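Local coordinates for YPM (PDB 1PM4), which acts as a superantigen, a bacterial mitogen of Yersinia pseudotuberculosis built on a jelly-roll fold, and so probably drives broad T-cell proliferation, at residues I3-G11 with Y98-E109; A45-R53 with I63-Y74. All coordinates share one frame; numbering follows the deposited sequence. Where two conformers were deposited one is given.

Contact 1. Residues I3-G11 with Y98-E109; sequences IPNIATYTG and YSLDATVHDDKE
Tyr-98 lays one face of its ring against the backbone of Gly-11: the glycine CA stands 3.9 Å from the ring centroid and 27° off the normal, a CH-pi contact. The ring gets there because CG sits between the backbone N and the carbonyl carbon (chi1 73°), and a water joins Tyr-98 OH to Thr-10 O. Tyr-98 and Gly-11 form an antiparallel hydrogen-bonded pair, as do Leu-100 and Tyr-9, where Leu-100 N donates to Tyr-9 O at 2.7 Å. Asp-101 runs alongside Thr-8 on the other face of the sheet, and Thr-8 OG1 donates to Asp-101 OD1 over 2.7 Å, from above the carboxylate plane. Ala-102 pairs with Ala-7. Past the strand, Val-104 N bonds to Asn-5 O at 2.8 Å, while Val-104 CG1 touches Ala-7 CB at 3.8 Å. Lys-108 then slides back over a face of the Tyr-9 ring, its CD 4.1 Å above the plane, and its NZ donates to Thr-8 O at 2.7 Å. Tyr-9 OH is hydrogen-bonded to Asp-112. Strands 6-13 and 96-103 are the first and last of the jelly roll, with 6-13 at a sheet edge, so the lysine ammonium occupies an outward-facing carbonyl, which its charge would be expected to polarise.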
loop_
_atom_site.group_PDB
_atom_site.type_symbol
_atom_site.label_atom_id
_atom_site.label_comp_id
_atom_site.label_asym_id
_atom_site.label_seq_id
_atom_site.Cartn_x
_atom_site.Cartn_y
_atom_site.Cartn_z
ATOM N N ILE A 3 0.204 -19.679 -16.175
ATOM C CA ILE A 3 1.593 -20.185 -16.391
ATOM C C ILE A 3 2.588 -19.938 -15.196
ATOM O O ILE A 3 3.788 -20.195 -15.325
ATOM C CB ILE A 3 2.168 -19.561 -17.721
ATOM C CG1 ILE A 3 1.772 -18.078 -17.864
ATOM C CG2 ILE A 3 1.766 -20.395 -18.961
ATOM C CD1 ILE A 3 0.532 -17.804 -18.742
ATOM N N PRO A 4 2.115 -19.452 -14.046
ATOM C CA PRO A 4 3.021 -18.946 -12.990
ATOM C C PRO A 4 4.021 -19.947 -12.345
ATOM O O PRO A 4 3.713 -21.114 -12.055
ATOM C CB PRO A 4 2.056 -18.443 -11.899
ATOM C CG PRO A 4 0.743 -19.069 -12.197
ATOM C CD PRO A 4 0.695 -19.329 -13.662
ATOM N N ASN A 5 5.216 -19.467 -12.076
ATOM C CA ASN A 5 6.214 -20.305 -11.440
ATOM C C ASN A 5 6.240 -19.948 -9.942
ATOM O O ASN A 5 6.654 -18.850 -9.621
ATOM C CB ASN A 5 7.558 -20.054 -12.062
ATOM C CG ASN A 5 8.618 -21.070 -11.635
ATOM O OD1 ASN A 5 8.339 -22.018 -10.900
ATOM N ND2 ASN A 5 9.853 -20.872 -12.105
ATOM N N ILE A 6 5.706 -20.822 -9.106
ATOM C CA ILE A 6 5.648 -20.631 -7.645
ATOM C C ILE A 6 6.594 -21.662 -7.044
ATOM O O ILE A 6 6.487 -22.882 -7.351
ATOM C CB ILE A 6 4.184 -20.854 -7.076
ATOM C CG1 ILE A 6 3.126 -19.971 -7.742
ATOM C CG2 ILE A 6 4.091 -20.648 -5.565
ATOM C CD1 ILE A 6 3.482 -18.572 -7.924
ATOM N N ALA A 7 7.517 -21.242 -6.198
ATOM C CA ALA A 7 8.397 -22.161 -5.469
ATOM C C ALA A 7 7.986 -22.208 -4.035
ATOM O O ALA A 7 7.315 -21.282 -3.575
ATOM C CB ALA A 7 9.812 -21.666 -5.499
ATOM N N THR A 8 8.508 -23.168 -3.282
ATOM C CA THR A 8 8.292 -23.168 -1.834
ATOM C C THR A 8 9.612 -23.207 -1.104
ATOM O O THR A 8 10.422 -24.117 -1.314
ATOM C CB THR A 8 7.437 -24.395 -1.406
ATOM O OG1 THR A 8 6.134 -24.311 -2.023
ATOM C CG2 THR A 8 7.222 -24.403 0.128
ATOM N N TYR A 9 9.855 -22.194 -0.280
ATOM C CA TYR A 9 10.990 -22.129 0.612
ATOM C C TYR A 9 10.563 -22.669 1.952
ATOM O O TYR A 9 9.523 -22.240 2.480
ATOM C CB TYR A 9 11.446 -20.695 0.779
ATOM C CG TYR A 9 11.946 -20.051 -0.535
ATOM C CD1 TYR A 9 13.266 -20.112 -0.894
ATOM C CD2 TYR A 9 11.073 -19.415 -1.377
ATOM C CE1 TYR A 9 13.683 -19.541 -2.065
ATOM C CE2 TYR A 9 11.458 -18.833 -2.545
ATOM C CZ TYR A 9 12.773 -18.927 -2.910
ATOM O OH TYR A 9 13.253 -18.369 -4.091
ATOM N N THR A 10 11.385 -23.539 2.525
ATOM C CA THR A 10 11.048 -24.125 3.815
ATOM C C THR A 10 12.219 -23.876 4.752
ATOM O O THR A 10 13.416 -23.830 4.326
ATOM C CB THR A 10 10.680 -25.635 3.626
ATOM O OG1 THR A 10 9.474 -25.806 2.813
ATOM C CG2 THR A 10 10.328 -26.290 4.937
ATOM N N GLY A 11 11.939 -23.675 6.026
ATOM C CA GLY A 11 12.985 -23.547 7.009
ATOM C C GLY A 11 12.418 -23.485 8.410
ATOM O O GLY A 11 11.273 -23.890 8.656
ATOM N N TYR A 98 8.754 -22.629 9.059
ATOM C CA TYR A 98 8.002 -21.843 8.070
ATOM C C TYR A 98 8.059 -22.478 6.688
ATOM O O TYR A 98 8.967 -23.272 6.384
ATOM C CB TYR A 98 8.525 -20.404 8.008
ATOM C CG TYR A 98 9.885 -20.270 7.309
ATOM C CD1 TYR A 98 9.993 -20.057 5.957
ATOM C CD2 TYR A 98 11.067 -20.274 8.056
ATOM C CE1 TYR A 98 11.211 -20.011 5.346
ATOM C CE2 TYR A 98 12.281 -20.125 7.466
ATOM C CZ TYR A 98 12.359 -19.959 6.081
ATOM O OH TYR A 98 13.618 -19.861 5.447
ATOM N N SER A 99 7.095 -22.144 5.867
ATOM C CA SER A 99 7.167 -22.393 4.444
ATOM C C SER A 99 6.599 -21.175 3.741
ATOM O O SER A 99 5.583 -20.607 4.150
ATOM C CB SER A 99 6.477 -23.718 4.013
ATOM O OG SER A 99 5.068 -23.704 4.209
ATOM N N LEU A 100 7.272 -20.731 2.697
ATOM C CA LEU A 100 6.820 -19.566 1.932
ATOM C C LEU A 100 6.627 -20.075 0.484
ATOM O O LEU A 100 7.602 -20.448 -0.160
ATOM C CB LEU A 100 7.906 -18.522 1.946
ATOM C CG LEU A 100 7.504 -17.236 1.238
ATOM C CD1 LEU A 100 6.434 -16.487 1.971
ATOM C CD2 LEU A 100 8.688 -16.326 0.953
ATOM N N ASP A 101 5.415 -20.035 0.004
ATOM C CA ASP A 101 5.138 -20.232 -1.395
ATOM C C ASP A 101 5.230 -18.879 -2.060
ATOM O O ASP A 101 4.592 -17.918 -1.602
ATOM C CB ASP A 101 3.757 -20.752 -1.601
ATOM C CG ASP A 101 3.489 -22.059 -0.954
ATOM O OD1 ASP A 101 4.393 -22.834 -0.582
ATOM O OD2 ASP A 101 2.297 -22.352 -0.709
ATOM N N ALA A 102 6.073 -18.748 -3.065
ATOM C CA ALA A 102 6.238 -17.438 -3.777
ATOM C C ALA A 102 6.546 -17.546 -5.246
ATOM O O ALA A 102 7.270 -18.438 -5.676
ATOM C CB ALA A 102 7.384 -16.705 -3.149
ATOM N N THR A 103 6.053 -16.587 -5.992
ATOM C CA THR A 103 6.435 -16.402 -7.380
ATOM C C THR A 103 7.934 -16.313 -7.494
ATOM O O THR A 103 8.538 -15.597 -6.751
ATOM C CB THR A 103 5.875 -15.074 -7.896
ATOM O OG1 THR A 103 4.479 -15.090 -7.800
ATOM C CG2 THR A 103 6.138 -14.978 -9.414
ATOM N N VAL A 104 8.528 -17.121 -8.355
ATOM C CA VAL A 104 9.927 -16.940 -8.670
ATOM C C VAL A 104 10.111 -16.742 -10.157
ATOM O O VAL A 104 9.309 -17.170 -10.968
ATOM C CB VAL A 104 10.809 -18.081 -8.201
ATOM C CG1 VAL A 104 10.755 -18.183 -6.688
ATOM C CG2 VAL A 104 10.398 -19.385 -8.797
ATOM N N HIS A 105 11.214 -16.108 -10.505
ATOM C CA HIS A 105 11.461 -15.917 -11.915
ATOM C C HIS A 105 12.400 -16.949 -12.467
ATOM O O HIS A 105 12.230 -17.390 -13.594
ATOM C CB HIS A 105 11.891 -14.494 -12.217
ATOM C CG HIS A 105 10.783 -13.695 -12.811
ATOM N ND1 HIS A 105 9.888 -13.003 -12.029
ATOM C CD2 HIS A 105 10.355 -13.556 -14.088
ATOM C CE1 HIS A 105 8.981 -12.434 -12.793
ATOM N NE2 HIS A 105 9.238 -12.755 -14.051
ATOM N N ASP A 106 13.387 -17.372 -11.692
ATOM C CA ASP A 106 14.227 -18.458 -12.197
ATOM C C ASP A 106 13.661 -19.787 -11.675
ATOM O O ASP A 106 12.475 -20.111 -11.917
ATOM C CB ASP A 106 15.728 -18.210 -11.882
ATOM C CG ASP A 106 16.529 -17.690 -13.108
ATOM O OD1 ASP A 106 16.128 -17.925 -14.272
ATOM O OD2 ASP A 106 17.586 -17.027 -12.978
ATOM N N ASP A 107 14.523 -20.591 -11.078
ATOM C CA ASP A 107 14.140 -21.586 -10.127
ATOM C C ASP A 107 14.716 -21.162 -8.773
ATOM O O ASP A 107 15.713 -20.410 -8.690
ATOM C CB ASP A 107 14.753 -22.914 -10.507
ATOM C CG ASP A 107 14.298 -23.378 -11.855
ATOM O OD1 ASP A 107 14.652 -22.713 -12.864
ATOM O OD2 ASP A 107 13.542 -24.355 -11.973
ATOM N N LYS A 108 14.132 -21.704 -7.725
ATOM C CA LYS A 108 14.624 -21.404 -6.409
ATOM C C LYS A 108 16.120 -21.800 -6.287
ATOM O O LYS A 108 16.580 -22.810 -6.817
ATOM C CB LYS A 108 13.661 -22.008 -5.371
ATOM C CG LYS A 108 14.252 -22.766 -4.273
ATOM C CD LYS A 108 13.140 -23.426 -3.499
ATOM C CE LYS A 108 13.592 -23.925 -2.185
ATOM N NZ LYS A 108 12.863 -25.169 -1.799
ATOM N N GLU A 109 16.876 -20.936 -5.629
ATOM C CA GLU A 109 18.292 -21.114 -5.370
ATOM C C GLU A 109 18.550 -20.883 -3.887
ATOM O O GLU A 109 17.857 -20.113 -3.281
ATOM C CB GLU A 109 19.081 -20.101 -6.207
ATOM C CG GLU A 109 18.942 -20.375 -7.712
ATOM C CD GLU A 109 19.823 -19.502 -8.602
ATOM O OE1 GLU A 109 20.317 -18.454 -8.130
ATOM O OE2 GLU A 109 20.038 -19.887 -9.783
HETATM O O HOH W 1 6.947 -16.666 -12.154
HETATM O O HOH W 2 13.829 -24.250 0.902
HETATM O O HOH W 3 14.068 -21.260 3.126
#

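Contact 2. Residues A45-R53 with I63-Y74; sequences ADMTLILLR and IKRNDIDKPLKY
Leu-51 holds CG anti to its backbone N (chi1 175°), and Leu-72 does likewise (chi1 -162°); these torsions send the two branched ends to one meeting point, where Leu-51 CD2 lies 3.6 Å from Leu-72 CD2. The same Leu-51 methyl touches Ile-63 CD1 at 3.7 Å, from a side chain running alongside. Ile-63 CD1 in turn stands 3.7 Å above the centre of the Tyr-74 ring and packs on the CB of Arg-53. The extended Arg-53 crosses that tyrosine at about a right angle, the guanidinium and ring planes 66° apart, with its NE paired to Asp-76. Strands 47-54 and 59-67 form a beta hairpin at the edge of one sheet of the jelly roll, whereas Leu-72 and Tyr-74 belong to the other sheet, so the apolar cluster joins both layers. Leu-49 N donates to Asn-66 O at 2.9 Å within a hydrogen-bonded pair. On the opposite face of the hairpin, Ile-50 CD1 sits over one face of the Arg-65 guanidinium, 3.8 Å above its plane, while Arg-65 NH2 forms a salt bridge with Glu-62. Ile-68 N donates to Met-47 O at 3.1 Å, just where a type II turn, Asp-67 to Lys-70, leads the chain toward strand 72-78.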
loop_
_atom_site.group_PDB
_atom_site.type_symbol
_atom_site.label_atom_id
_atom_site.label_comp_id
_atom_site.label_asym_id
_atom_site.label_seq_id
_atom_site.Cartn_x
_atom_site.Cartn_y
_atom_site.Cartn_z
ATOM N N ALA A 45 1.542 -20.630 15.108
ATOM C CA ALA A 45 2.506 -19.667 14.622
ATOM C C ALA A 45 1.909 -18.279 14.519
ATOM O O ALA A 45 0.713 -18.113 14.134
ATOM C CB ALA A 45 3.005 -20.136 13.280
ATOM N N ASP A 46 2.712 -17.270 14.868
ATOM C CA ASP A 46 2.344 -15.878 14.770
ATOM C C ASP A 46 3.446 -15.139 14.002
ATOM O O ASP A 46 4.556 -14.923 14.573
ATOM C CB ASP A 46 2.232 -15.307 16.149
ATOM C CG ASP A 46 1.775 -13.879 16.151
ATOM O OD1 ASP A 46 1.661 -13.215 15.098
ATOM O OD2 ASP A 46 1.510 -13.360 17.275
ATOM N N MET A 47 3.243 -14.925 12.681
ATOM C CA MET A 47 4.267 -14.357 11.782
ATOM C C MET A 47 3.648 -13.349 10.816
ATOM O O MET A 47 2.427 -13.343 10.535
ATOM C CB MET A 47 4.921 -15.471 10.938
ATOM C CG MET A 47 5.533 -16.523 11.802
ATOM S SD MET A 47 6.307 -17.766 10.643
ATOM C CE MET A 47 6.612 -19.038 11.796
ATOM N N THR A 48 4.492 -12.430 10.383
ATOM C CA THR A 48 4.127 -11.445 9.409
ATOM C C THR A 48 4.981 -11.544 8.200
ATOM O O THR A 48 6.166 -11.759 8.308
ATOM C CB THR A 48 4.224 -10.019 10.089
ATOM O OG1 THR A 48 3.306 -9.951 11.201
ATOM C CG2 THR A 48 3.802 -8.906 9.122
ATOM N N LEU A 49 4.348 -11.418 7.049
ATOM C CA LEU A 49 5.044 -11.377 5.771
ATOM C C LEU A 49 4.963 -9.963 5.190
ATOM O O LEU A 49 3.862 -9.416 5.006
ATOM C CB LEU A 49 4.338 -12.311 4.818
ATOM C CG LEU A 49 4.916 -12.388 3.417
ATOM C CD1 LEU A 49 6.338 -12.954 3.364
ATOM C CD2 LEU A 49 4.037 -13.243 2.458
ATOM N N ILE A 50 6.116 -9.426 4.856
ATOM C CA ILE A 50 6.205 -8.081 4.317
ATOM C C ILE A 50 6.890 -8.158 2.962
ATOM O O ILE A 50 7.932 -8.785 2.818
ATOM C CB ILE A 50 7.002 -7.172 5.241
ATOM C CG1 ILE A 50 6.429 -7.195 6.639
ATOM C CG2 ILE A 50 7.002 -5.748 4.686
ATOM C CD1 ILE A 50 7.381 -6.570 7.681
ATOM N N LEU A 51 6.256 -7.582 1.936
ATOM C CA LEU A 51 6.838 -7.393 0.624
ATOM C C LEU A 51 7.548 -6.057 0.545
ATOM O O LEU A 51 6.947 -4.984 0.789
ATOM C CB LEU A 51 5.735 -7.512 -0.464
ATOM C CG LEU A 51 6.222 -7.194 -1.905
ATOM C CD1 LEU A 51 7.445 -8.054 -2.417
ATOM C CD2 LEU A 51 5.088 -7.264 -2.852
ATOM N N LEU A 52 8.860 -6.121 0.289
ATOM C CA LEU A 52 9.639 -4.929 0.053
ATOM C C LEU A 52 10.069 -4.842 -1.406
ATOM O O LEU A 52 10.376 -5.877 -2.048
ATOM C CB LEU A 52 10.827 -4.933 0.945
ATOM C CG LEU A 52 10.573 -5.235 2.442
ATOM C CD1 LEU A 52 11.879 -5.739 2.970
ATOM C CD2 LEU A 52 10.188 -4.026 3.078
ATOM N N ARG A 53 10.137 -3.616 -1.907
ATOM C CA ARG A 53 10.678 -3.342 -3.239
ATOM C C ARG A 53 11.856 -2.400 -3.185
ATOM O O ARG A 53 11.888 -1.510 -2.352
ATOM C CB ARG A 53 9.593 -2.819 -4.197
ATOM C CG ARG A 53 9.635 -3.652 -5.510
ATOM C CD ARG A 53 8.629 -3.317 -6.649
ATOM N NE ARG A 53 8.413 -4.386 -7.660
ATOM C CZ ARG A 53 9.347 -5.227 -8.123
ATOM N NH1 ARG A 53 10.594 -5.196 -7.691
ATOM N NH2 ARG A 53 9.024 -6.135 -9.030
ATOM N N ILE A 63 5.882 -2.473 0.295
ATOM C CA ILE A 63 4.668 -2.358 -0.501
ATOM C C ILE A 63 3.445 -2.683 0.281
ATOM O O ILE A 63 2.469 -1.909 0.285
ATOM C CB ILE A 63 4.717 -3.355 -1.735
ATOM C CG1 ILE A 63 5.914 -3.030 -2.593
ATOM C CG2 ILE A 63 3.381 -3.290 -2.504
ATOM C CD1 ILE A 63 6.055 -3.841 -3.843
ATOM N N LYS A 64 3.421 -3.858 0.916
ATOM C CA LYS A 64 2.296 -4.271 1.715
ATOM C C LYS A 64 2.738 -5.439 2.578
ATOM O O LYS A 64 3.815 -5.929 2.387
ATOM C CB LYS A 64 1.105 -4.765 0.883
ATOM C CG LYS A 64 1.446 -5.845 -0.064
ATOM C CD LYS A 64 0.134 -6.344 -0.794
ATOM C CE LYS A 64 -0.212 -5.695 -2.090
ATOM N NZ LYS A 64 -1.746 -6.101 -2.332
ATOM N N ARG A 65 1.857 -5.839 3.471
ATOM C CA ARG A 65 2.089 -6.928 4.407
ATOM C C ARG A 65 0.856 -7.727 4.729
ATOM O O ARG A 65 -0.281 -7.275 4.588
ATOM C CB ARG A 65 2.701 -6.432 5.736
ATOM C CG ARG A 65 1.743 -5.622 6.589
ATOM C CD ARG A 65 2.276 -5.193 7.932
ATOM N NE ARG A 65 3.479 -4.384 7.798
ATOM C CZ ARG A 65 4.346 -4.190 8.769
ATOM N NH1 ARG A 65 4.113 -4.693 9.972
ATOM N NH2 ARG A 65 5.424 -3.401 8.588
ATOM N N ASN A 66 1.053 -8.944 5.208
ATOM C CA ASN A 66 -0.093 -9.783 5.558
ATOM C C ASN A 66 0.284 -10.677 6.699
ATOM O O ASN A 66 1.495 -10.965 6.938
ATOM C CB ASN A 66 -0.532 -10.625 4.337
ATOM C CG ASN A 66 -1.316 -9.852 3.302
ATOM O OD1 ASN A 66 -0.744 -9.318 2.307
ATOM N ND2 ASN A 66 -2.660 -9.831 3.481
ATOM N N ASP A 67 -0.705 -11.204 7.383
ATOM C CA ASP A 67 -0.446 -12.179 8.398
ATOM C C ASP A 67 -0.130 -13.526 7.747
ATOM O O ASP A 67 -0.357 -13.732 6.559
ATOM C CB ASP A 67 -1.678 -12.348 9.298
ATOM C CG ASP A 67 -2.138 -11.049 9.922
ATOM O OD1 ASP A 67 -1.299 -10.228 10.405
ATOM O OD2 ASP A 67 -3.367 -10.782 9.938
ATOM N N ILE A 68 0.333 -14.429 8.569
ATOM C CA ILE A 68 0.482 -15.856 8.202
ATOM C C ILE A 68 -0.832 -16.363 7.626
ATOM O O ILE A 68 -1.916 -15.931 8.048
ATOM C CB ILE A 68 1.046 -16.682 9.426
ATOM C CG1 ILE A 68 1.587 -18.034 8.963
ATOM C CG2 ILE A 68 0.039 -16.780 10.563
ATOM C CD1 ILE A 68 2.119 -18.892 10.064
ATOM N N ASP A 69 -0.731 -17.161 6.577
ATOM C CA ASP A 69 -1.816 -17.844 5.916
ATOM C C ASP A 69 -2.655 -16.934 5.013
ATOM O O ASP A 69 -3.559 -17.447 4.381
ATOM C CB ASP A 69 -2.774 -18.595 6.884
ATOM C CG ASP A 69 -2.079 -19.701 7.641
ATOM O OD1 ASP A 69 -1.094 -20.298 7.113
ATOM O OD2 ASP A 69 -2.405 -19.940 8.814
ATOM N N LYS A 70 -2.368 -15.637 4.950
ATOM C CA LYS A 70 -3.055 -14.700 4.075
ATOM C C LYS A 70 -2.210 -14.357 2.845
ATOM O O LYS A 70 -1.184 -13.756 2.990
ATOM C CB LYS A 70 -3.365 -13.407 4.847
ATOM C CG LYS A 70 -4.158 -13.648 6.050
ATOM C CD LYS A 70 -5.596 -13.914 5.738
ATOM N N PRO A 71 -2.628 -14.707 1.648
ATOM C CA PRO A 71 -1.787 -14.394 0.478
ATOM C C PRO A 71 -1.658 -12.913 0.186
ATOM O O PRO A 71 -2.566 -12.117 0.483
ATOM C CB PRO A 71 -2.401 -15.187 -0.690
ATOM C CG PRO A 71 -3.562 -15.910 -0.129
ATOM C CD PRO A 71 -3.763 -15.604 1.336
ATOM N N LEU A 72 -0.479 -12.556 -0.311
ATOM C CA LEU A 72 -0.077 -11.239 -0.696
ATOM C C LEU A 72 0.041 -11.285 -2.206
ATOM O O LEU A 72 0.801 -12.108 -2.738
ATOM C CB LEU A 72 1.271 -10.961 -0.111
ATOM C CG LEU A 72 1.809 -9.573 0.015
ATOM C CD1 LEU A 72 2.765 -9.539 1.245
ATOM C CD2 LEU A 72 2.469 -9.098 -1.287
ATOM N N LYS A 73 -0.697 -10.422 -2.874
ATOM C CA LYS A 73 -0.622 -10.288 -4.339
ATOM C C LYS A 73 -0.349 -8.858 -4.682
ATOM O O LYS A 73 -0.899 -7.958 -4.024
ATOM C CB LYS A 73 -1.941 -10.674 -4.978
ATOM C CG LYS A 73 -2.394 -12.053 -4.679
ATOM C CD LYS A 73 -3.481 -12.490 -5.618
ATOM C CE LYS A 73 -4.134 -13.755 -5.133
ATOM N NZ LYS A 73 -5.234 -14.174 -5.974
ATOM N N TYR A 74 0.463 -8.658 -5.722
ATOM C CA TYR A 74 0.866 -7.319 -6.165
ATOM C C TYR A 74 1.249 -7.314 -7.645
ATOM O O TYR A 74 2.057 -8.091 -8.073
ATOM C CB TYR A 74 2.052 -6.833 -5.321
ATOM C CG TYR A 74 2.717 -5.580 -5.831
ATOM C CD1 TYR A 74 2.228 -4.341 -5.542
ATOM C CD2 TYR A 74 3.817 -5.689 -6.636
ATOM C CE1 TYR A 74 2.853 -3.212 -6.081
ATOM C CE2 TYR A 74 4.443 -4.590 -7.157
ATOM C CZ TYR A 74 3.959 -3.374 -6.892
ATOM O OH TYR A 74 4.691 -2.311 -7.441
HETATM O O HOH W 4 0.812 -10.966 11.811
#

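Contact 2 is nested along the chain within the loop that contact 1 closes: 45-53 and 63-74 both fall between 3-11 and 98-109. The centres of the two contacts are about 15 Å apart. Contact 1 pairs the first two strands of the antiparallel sheet ordered 6-13, 96-103, 32-39, 72-78; contact 2 pairs the last two of the sheet ordered 18-23, 84-90, 47-54, 59-67, and its strand 72-78 forms the far edge of the first. The two contacts touch at Leu-100 CD1 and Leu-49 CD1, 3.8 Å apart, and Trp-86 touches Leu-100, Leu-51 and Leu-72. Both orders are consistent with a jelly roll whose terminal strand pairing and central hairpin share one interior.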